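Local coordinates for freshwater cyanophage protein (Microcystis phage Mic1, PDB 6L2W) that is of unknown function but adopts a novel fold and is probably a structural protein of this freshwater cyanophage, at residues Met2-Ser7 against Glu53-Tyr58; Arg74-Gly79 against Leu85-Asp90. All coordinates share one frame; numbering follows the deposited sequence.

Interaction 1. Residues Met2-Ser7 against Glu53-Tyr58; sequences MFVRLS and ENVCEY
V4 and V55 meet methyl to methyl, and L6 meets the ring of Y58: two apolar touches between strand 2-12 and helix 51-61. The case illustrates how a larger side chain makes up for a wider backbone separation. V4 and L6, two residues apart, project from the same side of the strand, while V55 and Y58, three apart, lie almost one turn apart on the helix. The more enclosed part is at the valines. Their side chains reach toward each other tip to tip, with CG1 of V4 4.0 Å from CG1 of V55, and the CA atoms of V4 and V55 stand 8.6 Å apart. Both are buried, and L85 and L25 close in on V4 as well. The second touch has a different geometry. Here the CA atoms of L6 and Y58 are 10.1 Å apart, and the long tyrosine side chain spans the wider gap. L6 and Y58 cross at about a right angle, and CD2 of L6 comes to the edge of the ring, near its plane, 3.9 Å from CE2 of Y58. With CG anti to the backbone N (chi1 -179°), the ring of Y58 extends to the strand. This end is the more open one: L6 is buried against I23, but Y58 is partly exposed and also receives K28 in a cation-pi contact. On another side of helix 51-61, C56 packs on K105 and L109 of helix 96-115. Only 123 Å² is buried between the two segments, and what passes across is wholly apolar, so this seam rests on dispersion and the exclusion of water, without directional bonds between the two segments.

Interaction 2. Residues Arg74-Gly79 against Leu85-Asp90; sequences RYWYSG and LELKSD
NH1 of R74 is gripped by two acceptors of the facing strand, the backbone O of L87 and the carboxylate of E86, at one end of the beta hairpin formed by strands 75-77 and 83-89. NH1 of R74 bonds to O of L87 at 2.8 Å, nearly straight (174°) and in the guanidinium plane, although NH1 stands above the carbonyl plane. The salt bridge to OE2 of E86, also 2.8 Å from NH1 of R74, is more bent (137° at the hydrogen) and uses the anti lone pair of the carboxylate, while NH2 adds a weak bond to the same oxygen. With CG between the backbone N and the carbonyl carbon (chi1 59°) and the chain extended to NE, R74 runs over L87 O to reach these acceptors. CZ of Y75 lies 3.8 Å above one face of the R74 guanidinium, toward its rim, and D40 of the second subunit takes NE in a salt bridge, so the arginine also joins the hairpin to the dimer partner.

Next along the hairpin, the pairing is regular and antiparallel. W76 and L85 form a hydrogen-bonded pair, with L85 N 2.8 Å from W76 O, whereas Y75 and E86 form a non-hydrogen-bonded pair whose side chains run side by side, CE2 of Y75 3.7 Å from CG of E86. On the other face of the sheet, W76 offers its ring edge to L87 CB and packs CE3 against CD2 of L85; its NE1 is bonded to N103 of helix 96-115. Where R74 faces L87, the pairing is completed by the side chain: L87 N binds R74 O at 3.0 Å, but the backbone N of R74 stands 5.8 Å from L87 O, and NH1 serves that carbonyl in its place.

How the interactions relate
The two contacts follow one another along the chain and share one sheet, in which strands 2-12 and 83-89 are antiparallel neighbours; their centres lie 8 Å apart. Probable backbone hydrogen bonds join them directly, F3 O to K88 N at 2.7 Å and R5 O to E86 N at 2.9 Å. L85 belongs to both environments, since it pairs with W76 in interaction 2 and packs on V4 of interaction 1. Interaction 1 is apolar between its segments, whereas interaction 2 combines backbone bonds, a salt bridge and apolar packing, and reaches the second subunit, which does not touch the segments of interaction 1.

Interaction 1. Residues Met2-Ser7 against Glu53-Tyr58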
loop_
_atom_site.group_PDB
_atom_site.type_symbol
_atom_site.label_atom_id
_atom_site.label_comp_id
_atom_site.label_asym_id
_atom_site.label_seq_id
_atom_site.Cartn_x
_atom_site.Cartn_y
_atom_site.Cartn_z
ATOM N N MET B 2 -16.548 -4.676 10.058
ATOM C CA MET B 2 -15.378 -4.844 9.215
ATOM C C MET B 2 -15.567 -4.021 7.953
ATOM O O MET B 2 -16.687 -3.842 7.472
ATOM C CB MET B 2 -15.142 -6.308 8.849
ATOM C CG MET B 2 -14.212 -6.966 9.803
ATOM S SD MET B 2 -14.096 -8.637 9.343
ATOM C CE MET B 2 -13.727 -9.415 10.912
ATOM N N PHE B 3 -14.448 -3.533 7.439
ATOM C CA PHE B 3 -14.476 -2.699 6.236
ATOM C C PHE B 3 -13.342 -3.072 5.285
ATOM O O PHE B 3 -12.338 -3.708 5.619
ATOM C CB PHE B 3 -14.295 -1.208 6.541
ATOM C CG PHE B 3 -15.205 -0.648 7.601
ATOM C CD1 PHE B 3 -16.336 0.074 7.253
ATOM C CD2 PHE B 3 -14.910 -0.817 8.943
ATOM C CE1 PHE B 3 -17.165 0.603 8.229
ATOM C CE2 PHE B 3 -15.743 -0.291 9.918
ATOM C CZ PHE B 3 -16.866 0.417 9.561
ATOM N N VAL B 4 -13.506 -2.477 4.139
ATOM C CA VAL B 4 -12.861 -2.821 2.955
ATOM C C VAL B 4 -12.700 -1.523 2.150
ATOM O O VAL B 4 -13.647 -0.700 2.090
ATOM C CB VAL B 4 -13.720 -3.893 2.263
ATOM C CG1 VAL B 4 -14.157 -3.501 0.868
ATOM C CG2 VAL B 4 -13.034 -5.243 2.316
ATOM N N ARG B 5 -11.497 -1.313 1.602
ATOM C CA ARG B 5 -11.226 -0.156 0.761
ATOM C C ARG B 5 -10.363 -0.583 -0.436
ATOM O O ARG B 5 -9.424 -1.379 -0.331
ATOM C CB ARG B 5 -10.518 0.935 1.577
ATOM C CG ARG B 5 -10.277 2.218 0.798
ATOM C CD ARG B 5 -9.913 3.388 1.687
ATOM N NE ARG B 5 -8.593 3.245 2.260
ATOM C CZ ARG B 5 -7.928 4.210 2.883
ATOM N NH1 ARG B 5 -8.446 5.424 3.001
ATOM N NH2 ARG B 5 -6.724 3.957 3.364
ATOM N N LEU B 6 -10.650 0.030 -1.557
ATOM C CA LEU B 6 -10.000 -0.283 -2.772
ATOM C C LEU B 6 -9.189 0.939 -3.190
ATOM O O LEU B 6 -9.769 1.984 -3.401
ATOM C CB LEU B 6 -11.074 -0.609 -3.812
ATOM C CG LEU B 6 -10.552 -0.817 -5.227
ATOM C CD1 LEU B 6 -9.528 -1.939 -5.248
ATOM C CD2 LEU B 6 -11.693 -1.103 -6.199
ATOM N N SER B 7 -7.880 0.788 -3.340
ATOM C CA SER B 7 -7.051 1.910 -3.725
ATOM C C SER B 7 -6.461 1.711 -5.127
ATOM O O SER B 7 -6.313 0.576 -5.618
ATOM C CB SER B 7 -5.959 2.159 -2.715
ATOM O OG SER B 7 -6.489 2.236 -1.403
ATOM N N GLU B 53 -19.246 -11.091 -1.708
ATOM C CA GLU B 53 -19.214 -11.650 -3.034
ATOM C C GLU B 53 -19.036 -10.530 -4.070
ATOM O O GLU B 53 -18.199 -10.632 -4.957
ATOM C CB GLU B 53 -20.515 -12.418 -3.285
ATOM C CG GLU B 53 -20.392 -13.502 -4.336
ATOM C CD GLU B 53 -21.220 -14.741 -4.034
ATOM O OE1 GLU B 53 -20.807 -15.526 -3.146
ATOM O OE2 GLU B 53 -22.279 -14.916 -4.685
ATOM N N ASN B 54 -19.814 -9.465 -3.956
ATOM C CA ASN B 54 -19.816 -8.429 -4.985
ATOM C C ASN B 54 -18.475 -7.683 -4.984
ATOM O O ASN B 54 -17.986 -7.285 -6.014
ATOM C CB ASN B 54 -20.981 -7.450 -4.806
ATOM C CG ASN B 54 -22.337 -8.095 -5.029
ATOM O OD1 ASN B 54 -23.285 -7.823 -4.289
ATOM N ND2 ASN B 54 -22.437 -8.956 -6.035
ATOM N N VAL B 55 -17.927 -7.450 -3.805
ATOM C CA VAL B 55 -16.652 -6.784 -3.671
ATOM C C VAL B 55 -15.573 -7.677 -4.304
ATOM O O VAL B 55 -14.742 -7.198 -5.076
ATOM C CB VAL B 55 -16.370 -6.450 -2.193
ATOM C CG1 VAL B 55 -14.884 -6.346 -1.900
ATOM C CG2 VAL B 55 -17.102 -5.184 -1.758
ATOM N N CYS B 56 -15.608 -8.978 -4.025
ATOM C CA CYS B 56 -14.553 -9.851 -4.549
ATOM C C CYS B 56 -14.619 -9.944 -6.070
ATOM O O CYS B 56 -13.586 -10.093 -6.733
ATOM C CB CYS B 56 -14.636 -11.253 -3.973
ATOM S SG CYS B 56 -14.094 -11.309 -2.250
ATOM N N GLU B 57 -15.823 -9.863 -6.595
ATOM C CA GLU B 57 -16.057 -10.018 -8.032
ATOM C C GLU B 57 -15.510 -8.784 -8.764
ATOM O O GLU B 57 -14.914 -8.873 -9.859
ATOM C CB GLU B 57 -17.551 -10.216 -8.306
ATOM C CG GLU B 57 -18.040 -11.624 -7.989
ATOM C CD GLU B 57 -19.466 -11.963 -8.417
ATOM O OE1 GLU B 57 -20.422 -11.397 -7.829
ATOM O OE2 GLU B 57 -19.621 -12.811 -9.329
ATOM N N TYR B 58 -15.719 -7.623 -8.166
ATOM C CA TYR B 58 -15.279 -6.426 -8.827
ATOM C C TYR B 58 -13.740 -6.362 -8.769
ATOM O O TYR B 58 -13.101 -6.007 -9.760
ATOM C CB TYR B 58 -15.996 -5.212 -8.239
ATOM C CG TYR B 58 -15.594 -3.932 -8.912
ATOM C CD1 TYR B 58 -15.998 -3.640 -10.203
ATOM C CD2 TYR B 58 -14.739 -3.044 -8.284
ATOM C CE1 TYR B 58 -15.592 -2.476 -10.841
ATOM C CE2 TYR B 58 -14.330 -1.876 -8.902
ATOM C CZ TYR B 58 -14.750 -1.590 -10.186
ATOM O OH TYR B 58 -14.338 -0.425 -10.777
#

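Interaction 2. Residues Arg74-Gly79 against Leu85-Asp90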
loop_
_atom_site.group_PDB
_atom_site.type_symbol
_atom_site.label_atom_id
_atom_site.label_comp_id
_atom_site.label_asym_id
_atom_site.label_seq_id
_atom_site.Cartn_x
_atom_site.Cartn_y
_atom_site.Cartn_z
ATOM N N ARG B 74 -3.693 -8.483 5.380
ATOM C CA ARG B 74 -5.025 -7.990 4.967
ATOM C C ARG B 74 -4.959 -7.124 3.715
ATOM O O ARG B 74 -5.741 -6.200 3.617
ATOM C CB ARG B 74 -5.617 -7.196 6.129
ATOM C CG ARG B 74 -4.772 -6.014 6.565
ATOM C CD ARG B 74 -5.318 -5.433 7.838
ATOM N NE ARG B 74 -4.609 -4.257 8.276
ATOM C CZ ARG B 74 -4.898 -3.037 7.894
ATOM N NH1 ARG B 74 -6.007 -2.787 7.238
ATOM N NH2 ARG B 74 -4.075 -2.053 8.165
ATOM N N TYR B 75 -4.098 -7.453 2.795
ATOM C CA TYR B 75 -3.969 -6.695 1.567
ATOM C C TYR B 75 -3.951 -7.648 0.375
ATOM O O TYR B 75 -3.345 -8.697 0.423
ATOM C CB TYR B 75 -2.678 -5.868 1.557
ATOM C CG TYR B 75 -2.473 -5.015 2.783
ATOM C CD1 TYR B 75 -1.837 -5.509 3.904
ATOM C CD2 TYR B 75 -2.964 -3.731 2.843
ATOM C CE1 TYR B 75 -1.651 -4.729 5.037
ATOM C CE2 TYR B 75 -2.787 -2.937 3.963
ATOM C CZ TYR B 75 -2.121 -3.431 5.067
ATOM O OH TYR B 75 -1.965 -2.649 6.185
ATOM N N TRP B 76 -4.588 -7.203 -0.694
ATOM C CA TRP B 76 -4.615 -7.913 -1.955
ATOM C C TRP B 76 -4.279 -6.940 -3.081
ATOM O O TRP B 76 -4.993 -5.975 -3.275
ATOM C CB TRP B 76 -5.997 -8.535 -2.194
ATOM C CG TRP B 76 -6.393 -9.553 -1.172
ATOM C CD1 TRP B 76 -6.317 -10.915 -1.274
ATOM C CD2 TRP B 76 -6.920 -9.286 0.137
ATOM N NE1 TRP B 76 -6.755 -11.513 -0.118
ATOM C CE2 TRP B 76 -7.146 -10.542 0.761
ATOM C CE3 TRP B 76 -7.214 -8.114 0.841
ATOM C CZ2 TRP B 76 -7.675 -10.658 2.042
ATOM C CZ3 TRP B 76 -7.728 -8.234 2.117
ATOM C CH2 TRP B 76 -7.942 -9.485 2.711
ATOM N N TYR B 77 -3.265 -7.278 -3.860
ATOM C CA TYR B 77 -2.779 -6.454 -4.937
ATOM C C TYR B 77 -3.214 -7.002 -6.300
ATOM O O TYR B 77 -3.375 -8.205 -6.484
ATOM C CB TYR B 77 -1.256 -6.347 -4.839
ATOM C CG TYR B 77 -0.810 -5.337 -3.813
ATOM C CD1 TYR B 77 -0.597 -5.696 -2.493
ATOM C CD2 TYR B 77 -0.660 -4.008 -4.156
ATOM C CE1 TYR B 77 -0.210 -4.765 -1.544
ATOM C CE2 TYR B 77 -0.258 -3.066 -3.220
ATOM C CZ TYR B 77 -0.049 -3.443 -1.907
ATOM O OH TYR B 77 0.339 -2.500 -0.999
ATOM N N SER B 78 -3.355 -6.108 -7.240
ATOM C CA SER B 78 -3.643 -6.527 -8.624
ATOM C C SER B 78 -2.330 -6.977 -9.262
ATOM O O SER B 78 -1.280 -6.563 -8.796
ATOM C CB SER B 78 -4.301 -5.435 -9.397
ATOM O OG SER B 78 -3.446 -4.337 -9.566
ATOM N N GLY B 79 -2.383 -7.787 -10.287
ATOM C CA GLY B 79 -1.158 -8.269 -10.943
ATOM C C GLY B 79 -0.332 -7.153 -11.544
ATOM O O GLY B 79 0.875 -7.266 -11.494
ATOM N N LEU B 85 -6.670 -3.901 -2.551
ATOM C CA LEU B 85 -7.758 -3.944 -1.595
ATOM C C LEU B 85 -7.188 -4.078 -0.178
ATOM O O LEU B 85 -6.157 -4.713 0.049
ATOM C CB LEU B 85 -8.660 -5.133 -1.937
ATOM C CG LEU B 85 -9.883 -5.296 -1.043
ATOM C CD1 LEU B 85 -10.945 -4.262 -1.405
ATOM C CD2 LEU B 85 -10.441 -6.702 -1.144
ATOM N N GLU B 86 -7.905 -3.525 0.782
ATOM C CA GLU B 86 -7.467 -3.541 2.163
ATOM C C GLU B 86 -8.646 -3.916 3.049
ATOM O O GLU B 86 -9.702 -3.364 2.915
ATOM C CB GLU B 86 -6.937 -2.163 2.578
ATOM C CG GLU B 86 -6.360 -2.110 3.996
ATOM C CD GLU B 86 -5.834 -0.739 4.437
ATOM O OE1 GLU B 86 -5.741 0.189 3.574
ATOM O OE2 GLU B 86 -5.563 -0.581 5.650
ATOM N N LEU B 87 -8.455 -4.854 3.943
ATOM C CA LEU B 87 -9.516 -5.169 4.891
ATOM C C LEU B 87 -9.117 -4.608 6.263
ATOM O O LEU B 87 -7.955 -4.770 6.631
ATOM C CB LEU B 87 -9.669 -6.692 4.934
ATOM C CG LEU B 87 -10.440 -7.251 6.117
ATOM C CD1 LEU B 87 -11.934 -7.118 5.906
ATOM C CD2 LEU B 87 -10.069 -8.697 6.338
ATOM N N LYS B 88 -10.055 -3.982 6.999
ATOM C CA LYS B 88 -9.813 -3.596 8.422
ATOM C C LYS B 88 -11.036 -3.905 9.300
ATOM O O LYS B 88 -12.150 -4.086 8.794
ATOM C CB LYS B 88 -9.379 -2.130 8.533
ATOM C CG LYS B 88 -10.466 -1.071 8.530
ATOM C CD LYS B 88 -9.968 0.244 9.128
ATOM C CE LYS B 88 -10.574 1.484 8.511
ATOM N NZ LYS B 88 -11.725 2.016 9.276
ATOM N N SER B 89 -10.737 -4.031 10.571
ATOM C CA SER B 89 -11.698 -4.245 11.676
ATOM C C SER B 89 -11.536 -3.026 12.581
ATOM O O SER B 89 -10.385 -2.717 12.919
ATOM C CB SER B 89 -11.371 -5.524 12.398
ATOM O OG SER B 89 -11.930 -5.564 13.694
ATOM N N ASP B 90 -12.608 -2.346 12.965
ATOM C CA ASP B 90 -12.463 -1.134 13.818
ATOM C C ASP B 90 -12.482 -1.494 15.302
ATOM O O ASP B 90 -12.491 -0.565 16.091
ATOM C CB ASP B 90 -13.529 -0.079 13.522
ATOM C CG ASP B 90 -14.960 -0.523 13.755
ATOM O OD1 ASP B 90 -15.166 -1.684 14.064
ATOM O OD2 ASP B 90 -15.854 0.310 13.617
#